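Local coordinates for chitin-binding type-4 domain-containing protein (Photorhabdus laumondii subsp. laumondii, PDB 6T5Z) that is a copper-dependent lytic polysaccharide monooxygenase of family AA10 that probably cleaves chitin by oxidation, at residues Lys91-Gly103 with Arg112-Asp124. Numbering follows the deposited sequence. Where two conformers were deposited one is given.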
loop_
_atom_site.group_PDB
_atom_site.type_symbol
_atom_site.label_atom_id
_atom_site.label_comp_id
_atom_site.label_asym_id
_atom_site.label_seq_id
_atom_site.Cartn_x
_atom_site.Cartn_y
_atom_site.Cartn_z
ATOM N N LYS A 91 -10.419 12.547 9.765
ATOM C CA LYS A 91 -9.288 13.270 10.326
ATOM C C LYS A 91 -8.058 12.372 10.338
ATOM O O LYS A 91 -8.130 11.200 10.723
ATOM C CB LYS A 91 -9.624 13.761 11.737
ATOM C CG LYS A 91 -10.680 14.870 11.780
ATOM C CD LYS A 91 -11.091 15.198 13.227
ATOM C CE LYS A 91 -9.899 15.581 14.084
ATOM N NZ LYS A 91 -9.400 16.961 13.794
ATOM N N THR A 92 -6.923 12.935 9.930
ATOM C CA THR A 92 -5.770 12.156 9.501
ATOM C C THR A 92 -4.533 12.491 10.327
ATOM O O THR A 92 -4.146 13.655 10.416
ATOM C CB THR A 92 -5.502 12.421 8.019
ATOM O OG1 THR A 92 -6.625 11.958 7.253
ATOM C CG2 THR A 92 -4.235 11.711 7.551
ATOM N N SER A 93 -3.903 11.463 10.906
ATOM C CA SER A 93 -2.599 11.653 11.536
ATOM C C SER A 93 -1.503 11.802 10.488
ATOM O O SER A 93 -0.680 12.722 10.565
ATOM C CB SER A 93 -2.266 10.478 12.457
ATOM O OG SER A 93 -3.095 10.453 13.604
ATOM N N SER A 94 -1.478 10.911 9.495
ATOM C CA SER A 94 -0.345 10.899 8.577
ATOM C C SER A 94 -0.637 10.029 7.366
ATOM O O SER A 94 -1.571 9.225 7.364
ATOM C CB SER A 94 0.914 10.378 9.258
ATOM O OG SER A 94 0.740 9.010 9.597
ATOM N N TRP A 95 0.201 10.215 6.349
ATOM C CA TRP A 95 0.357 9.334 5.196
ATOM C C TRP A 95 1.803 8.866 5.210
ATOM O O TRP A 95 2.711 9.691 5.327
ATOM C CB TRP A 95 0.067 10.081 3.886
ATOM C CG TRP A 95 -1.128 10.960 3.983
ATOM C CD1 TRP A 95 -1.181 12.240 4.484
ATOM C CD2 TRP A 95 -2.464 10.621 3.606
ATOM N NE1 TRP A 95 -2.472 12.713 4.420
ATOM C CE2 TRP A 95 -3.274 11.738 3.884
ATOM C CE3 TRP A 95 -3.051 9.475 3.052
ATOM C CZ2 TRP A 95 -4.644 11.746 3.640
ATOM C CZ3 TRP A 95 -4.413 9.489 2.800
ATOM C CH2 TRP A 95 -5.193 10.608 3.103
ATOM N N GLU A 96 2.035 7.561 5.101
ATOM C CA GLU A 96 3.410 7.090 5.152
ATOM C C GLU A 96 3.574 5.874 4.255
ATOM O O GLU A 96 2.599 5.197 3.903
ATOM C CB GLU A 96 3.841 6.762 6.585
ATOM C CG GLU A 96 3.125 5.583 7.173
ATOM C CD GLU A 96 3.646 5.203 8.564
ATOM O OE1 GLU A 96 4.548 5.886 9.093
ATOM O OE2 GLU A 96 3.132 4.215 9.117
ATOM N N TYR A 97 4.828 5.609 3.879
ATOM C CA TYR A 97 5.139 4.618 2.851
ATOM C C TYR A 97 6.356 3.808 3.268
ATOM O O TYR A 97 7.375 4.380 3.672
ATOM C CB TYR A 97 5.366 5.306 1.491
ATOM C CG TYR A 97 4.123 6.046 1.076
ATOM C CD1 TYR A 97 3.906 7.365 1.466
ATOM C CD2 TYR A 97 3.139 5.408 0.320
ATOM C CE1 TYR A 97 2.731 8.035 1.120
ATOM C CE2 TYR A 97 1.983 6.061 -0.030
ATOM C CZ TYR A 97 1.774 7.365 0.375
ATOM O OH TYR A 97 0.613 8.004 0.003
ATOM N N PHE A 98 6.223 2.484 3.193
ATOM C CA PHE A 98 7.285 1.521 3.419
ATOM C C PHE A 98 7.618 0.836 2.096
ATOM O O PHE A 98 6.781 0.753 1.199
ATOM C CB PHE A 98 6.852 0.465 4.444
ATOM C CG PHE A 98 6.549 1.016 5.811
ATOM C CD1 PHE A 98 7.497 0.938 6.819
ATOM C CD2 PHE A 98 5.300 1.580 6.105
ATOM C CE1 PHE A 98 7.231 1.430 8.099
ATOM C CE2 PHE A 98 5.028 2.074 7.377
ATOM C CZ PHE A 98 5.997 1.993 8.378
ATOM N N ILE A 99 8.831 0.308 1.977
ATOM C CA ILE A 99 9.161 -0.478 0.795
ATOM C C ILE A 99 9.863 -1.757 1.224
ATOM O O ILE A 99 10.484 -1.824 2.288
ATOM C CB ILE A 99 9.999 0.332 -0.223
ATOM C CG1 ILE A 99 10.034 -0.377 -1.587
ATOM C CG2 ILE A 99 11.409 0.617 0.311
ATOM C CD1 ILE A 99 10.542 0.510 -2.696
ATOM N N THR A 100 9.716 -2.797 0.398
ATOM C CA THR A 100 10.405 -4.052 0.656
ATOM C C THR A 100 11.912 -3.824 0.706
ATOM O O THR A 100 12.449 -2.917 0.061
ATOM C CB THR A 100 10.070 -5.083 -0.433
ATOM O OG1 THR A 100 10.020 -4.441 -1.719
ATOM C CG2 THR A 100 8.722 -5.730 -0.146
ATOM N N LYS A 101 12.590 -4.649 1.501
ATOM C CA LYS A 101 14.040 -4.585 1.612
ATOM C C LYS A 101 14.704 -4.969 0.298
ATOM O O LYS A 101 14.166 -5.753 -0.492
ATOM C CB LYS A 101 14.544 -5.536 2.696
ATOM C CG LYS A 101 14.309 -5.097 4.118
ATOM C CD LYS A 101 14.738 -6.198 5.091
ATOM C CE LYS A 101 14.595 -5.743 6.534
ATOM N NZ LYS A 101 14.577 -6.880 7.495
ATOM N N LEU A 102 15.894 -4.417 0.073
ATOM C CA LEU A 102 16.771 -4.960 -0.948
ATOM C C LEU A 102 17.103 -6.397 -0.579
ATOM O O LEU A 102 17.525 -6.677 0.549
ATOM C CB LEU A 102 18.042 -4.120 -1.070
ATOM C CG LEU A 102 17.850 -2.669 -1.512
ATOM C CD1 LEU A 102 19.193 -1.942 -1.505
ATOM C CD2 LEU A 102 17.192 -2.581 -2.874
ATOM N N GLY A 103 16.866 -7.312 -1.506
ATOM C CA GLY A 103 17.063 -8.711 -1.212
ATOM C C GLY A 103 15.886 -9.419 -0.581
ATOM O O GLY A 103 16.045 -10.567 -0.149
ATOM N N ARG A 112 7.057 -8.380 8.308
ATOM C CA ARG A 112 7.869 -7.254 8.751
ATOM C C ARG A 112 9.324 -7.448 8.363
ATOM O O ARG A 112 10.009 -6.481 8.012
ATOM C CB ARG A 112 7.712 -7.060 10.261
ATOM C CG ARG A 112 6.343 -6.513 10.593
ATOM C CD ARG A 112 5.852 -6.894 11.983
ATOM N NE ARG A 112 4.605 -6.184 12.265
ATOM C CZ ARG A 112 3.420 -6.515 11.754
ATOM N NH1 ARG A 112 3.317 -7.554 10.936
ATOM N NH2 ARG A 112 2.338 -5.796 12.051
ATOM N N GLU A 113 9.799 -8.695 8.367
ATOM C CA GLU A 113 11.168 -8.965 7.952
ATOM C C GLU A 113 11.367 -8.661 6.470
ATOM O O GLU A 113 12.478 -8.308 6.059
ATOM C CB GLU A 113 11.519 -10.419 8.277
ATOM C CG GLU A 113 12.983 -10.769 8.144
ATOM C CD GLU A 113 13.359 -11.235 6.754
ATOM O OE1 GLU A 113 12.456 -11.646 5.985
ATOM O OE2 GLU A 113 14.565 -11.192 6.428
ATOM N N GLN A 114 10.300 -8.758 5.661
ATOM C CA GLN A 114 10.412 -8.468 4.235
ATOM C C GLN A 114 10.449 -6.976 3.936
ATOM O O GLN A 114 10.884 -6.591 2.842
ATOM C CB GLN A 114 9.247 -9.116 3.483
ATOM C CG GLN A 114 9.309 -10.649 3.463
ATOM C CD GLN A 114 9.842 -11.196 2.148
ATOM O OE1 GLN A 114 11.017 -11.020 1.813
ATOM N NE2 GLN A 114 8.972 -11.879 1.395
ATOM N N PHE A 115 10.009 -6.137 4.876
ATOM C CA PHE A 115 9.915 -4.694 4.702
ATOM C C PHE A 115 11.018 -3.991 5.478
ATOM O O PHE A 115 11.462 -4.471 6.520
ATOM C CB PHE A 115 8.558 -4.173 5.202
ATOM C CG PHE A 115 7.449 -4.287 4.202
ATOM C CD1 PHE A 115 7.362 -3.392 3.155
ATOM C CD2 PHE A 115 6.472 -5.269 4.330
ATOM C CE1 PHE A 115 6.328 -3.485 2.220
ATOM C CE2 PHE A 115 5.436 -5.363 3.408
ATOM C CZ PHE A 115 5.366 -4.461 2.355
ATOM N N ASN A 116 11.470 -2.854 4.954
ATOM C CA ASN A 116 12.253 -1.948 5.781
ATOM C C ASN A 116 11.444 -1.584 7.023
ATOM O O ASN A 116 10.213 -1.508 6.984
ATOM C CB ASN A 116 12.640 -0.694 4.992
ATOM C CG ASN A 116 13.723 -0.967 3.956
ATOM O OD1 ASN A 116 14.624 -1.776 4.181
ATOM N ND2 ASN A 116 13.635 -0.294 2.813
ATOM N N SER A 117 12.144 -1.399 8.148
ATOM C CA SER A 117 11.444 -1.211 9.413
ATOM C C SER A 117 10.857 0.186 9.559
ATOM O O SER A 117 9.905 0.367 10.318
ATOM C CB SER A 117 12.373 -1.509 10.587
ATOM O OG SER A 117 13.373 -0.510 10.699
ATOM N N THR A 118 11.386 1.168 8.858
ATOM C CA THR A 118 10.869 2.518 8.966
ATOM C C THR A 118 10.423 2.990 7.592
ATOM O O THR A 118 10.878 2.460 6.570
ATOM C CB THR A 118 11.926 3.478 9.529
ATOM O OG1 THR A 118 13.073 3.457 8.677
ATOM C CG2 THR A 118 12.314 3.082 10.948
ATOM N N PRO A 119 9.507 3.954 7.530
ATOM C CA PRO A 119 9.024 4.429 6.233
ATOM C C PRO A 119 10.089 5.222 5.498
ATOM O O PRO A 119 10.921 5.892 6.114
ATOM C CB PRO A 119 7.843 5.331 6.613
ATOM C CG PRO A 119 8.202 5.840 7.967
ATOM C CD PRO A 119 8.824 4.639 8.647
ATOM N N PHE A 120 10.035 5.176 4.161
ATOM C CA PHE A 120 10.893 6.065 3.386
ATOM C C PHE A 120 10.229 7.400 3.086
ATOM O O PHE A 120 10.879 8.284 2.521
ATOM C CB PHE A 120 11.326 5.412 2.065
ATOM C CG PHE A 120 10.202 5.196 1.082
ATOM C CD1 PHE A 120 9.853 6.177 0.158
ATOM C CD2 PHE A 120 9.507 4.001 1.078
ATOM C CE1 PHE A 120 8.828 5.959 -0.760
ATOM C CE2 PHE A 120 8.484 3.765 0.163
ATOM C CZ PHE A 120 8.133 4.753 -0.743
ATOM N N CYS A 121 8.957 7.566 3.441
ATOM C CA CYS A 121 8.257 8.808 3.162
ATOM C C CYS A 121 7.157 8.968 4.203
ATOM O O CYS A 121 6.461 8.004 4.524
ATOM C CB CYS A 121 7.690 8.806 1.731
ATOM S SG CYS A 121 6.852 10.333 1.248
ATOM N N PHE A 122 7.018 10.181 4.740
ATOM C CA PHE A 122 6.087 10.422 5.841
ATOM C C PHE A 122 5.584 11.851 5.751
ATOM O O PHE A 122 6.386 12.789 5.760
ATOM C CB PHE A 122 6.773 10.186 7.196
ATOM C CG PHE A 122 5.853 10.319 8.380
ATOM C CD1 PHE A 122 5.643 11.555 8.980
ATOM C CD2 PHE A 122 5.243 9.199 8.934
ATOM C CE1 PHE A 122 4.788 11.676 10.078
ATOM C CE2 PHE A 122 4.402 9.320 10.030
ATOM C CZ PHE A 122 4.182 10.556 10.607
ATOM N N GLU A 123 4.265 12.017 5.695
ATOM C CA GLU A 123 3.647 13.336 5.671
ATOM C C GLU A 123 2.668 13.449 6.831
ATOM O O GLU A 123 1.678 12.712 6.891
ATOM C CB GLU A 123 2.955 13.599 4.334
ATOM C CG GLU A 123 2.382 15.005 4.236
ATOM C CD GLU A 123 1.904 15.365 2.835
ATOM O OE1 GLU A 123 2.326 14.703 1.850
ATOM O OE2 GLU A 123 1.105 16.322 2.727
ATOM N N ASP A 124 2.957 14.365 7.750
ATOM C CA ASP A 124 2.138 14.594 8.933
ATOM C C ASP A 124 0.981 15.527 8.575
ATOM O O ASP A 124 1.200 16.615 8.041
ATOM C CB ASP A 124 3.030 15.194 10.032
ATOM C CG ASP A 124 2.369 15.258 11.400
ATOM O OD1 ASP A 124 1.129 15.196 11.512
ATOM O OD2 ASP A 124 3.123 15.397 12.397
HETATM O O HOH W 1 10.538 1.780 3.833
HETATM O O HOH W 2 12.605 -5.464 8.923
HETATM O O HOH W 3 16.705 -2.319 2.209
#
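F120 and C121 both sit opposite Y97, a classic beta bulge that ends the regular antiparallel pairing of 94-97 with 121-124. The evidence is that the two bonds of Y97 go to successive residues: Y97 N reaches C121 O, while F120 N reaches Y97 O at 2.8 Å with a bent N-H...O angle of 132°. Beyond the bulge, toward D124, the pairing is regular, as the two nearly straight bonds joining W95 and E123 attest. At the bulge the F120 ring is swung between its own backbone N and carbonyl carbon (chi1 67°), which brings CZ to 3.6 Å from Y97 CB and CE2 against I99 CB. On the same face of the sheet, C121, disulfide-bonded to C138, places SG obliquely to the Y97 ring, 5.3 Å from its centroid. This strand pair belongs to the immunoglobulin-like beta-sandwich of the LPMO family; W95 and Y97 face inward onto strand 133-139 of the other sheet, and the W95 side chain lies about 10 Å from a bound copper ion. The other face carries F98: P119 CB lies over the face of its ring in a CH-pi contact, 4.2 Å from the centroid, and S117 O is in plane at the ring edge. Farther along that face, the edge of the F122 ring meets the E96 carboxylate, F122 CD2 to E96 OE1 3.4 Å, with the two planes 68° apart. Near I99 a water bridges I99 N and T118 O, accepting from the first and donating to the second. The chains rejoin through N116 N to I99 O and K101 N to Q114 O. The extended K101 side chain then runs alongside the carbonyls of the type I turn R112-F115, where NZ donates to E113 O at 2.9 Å and to a water that in turn donates to F115 O.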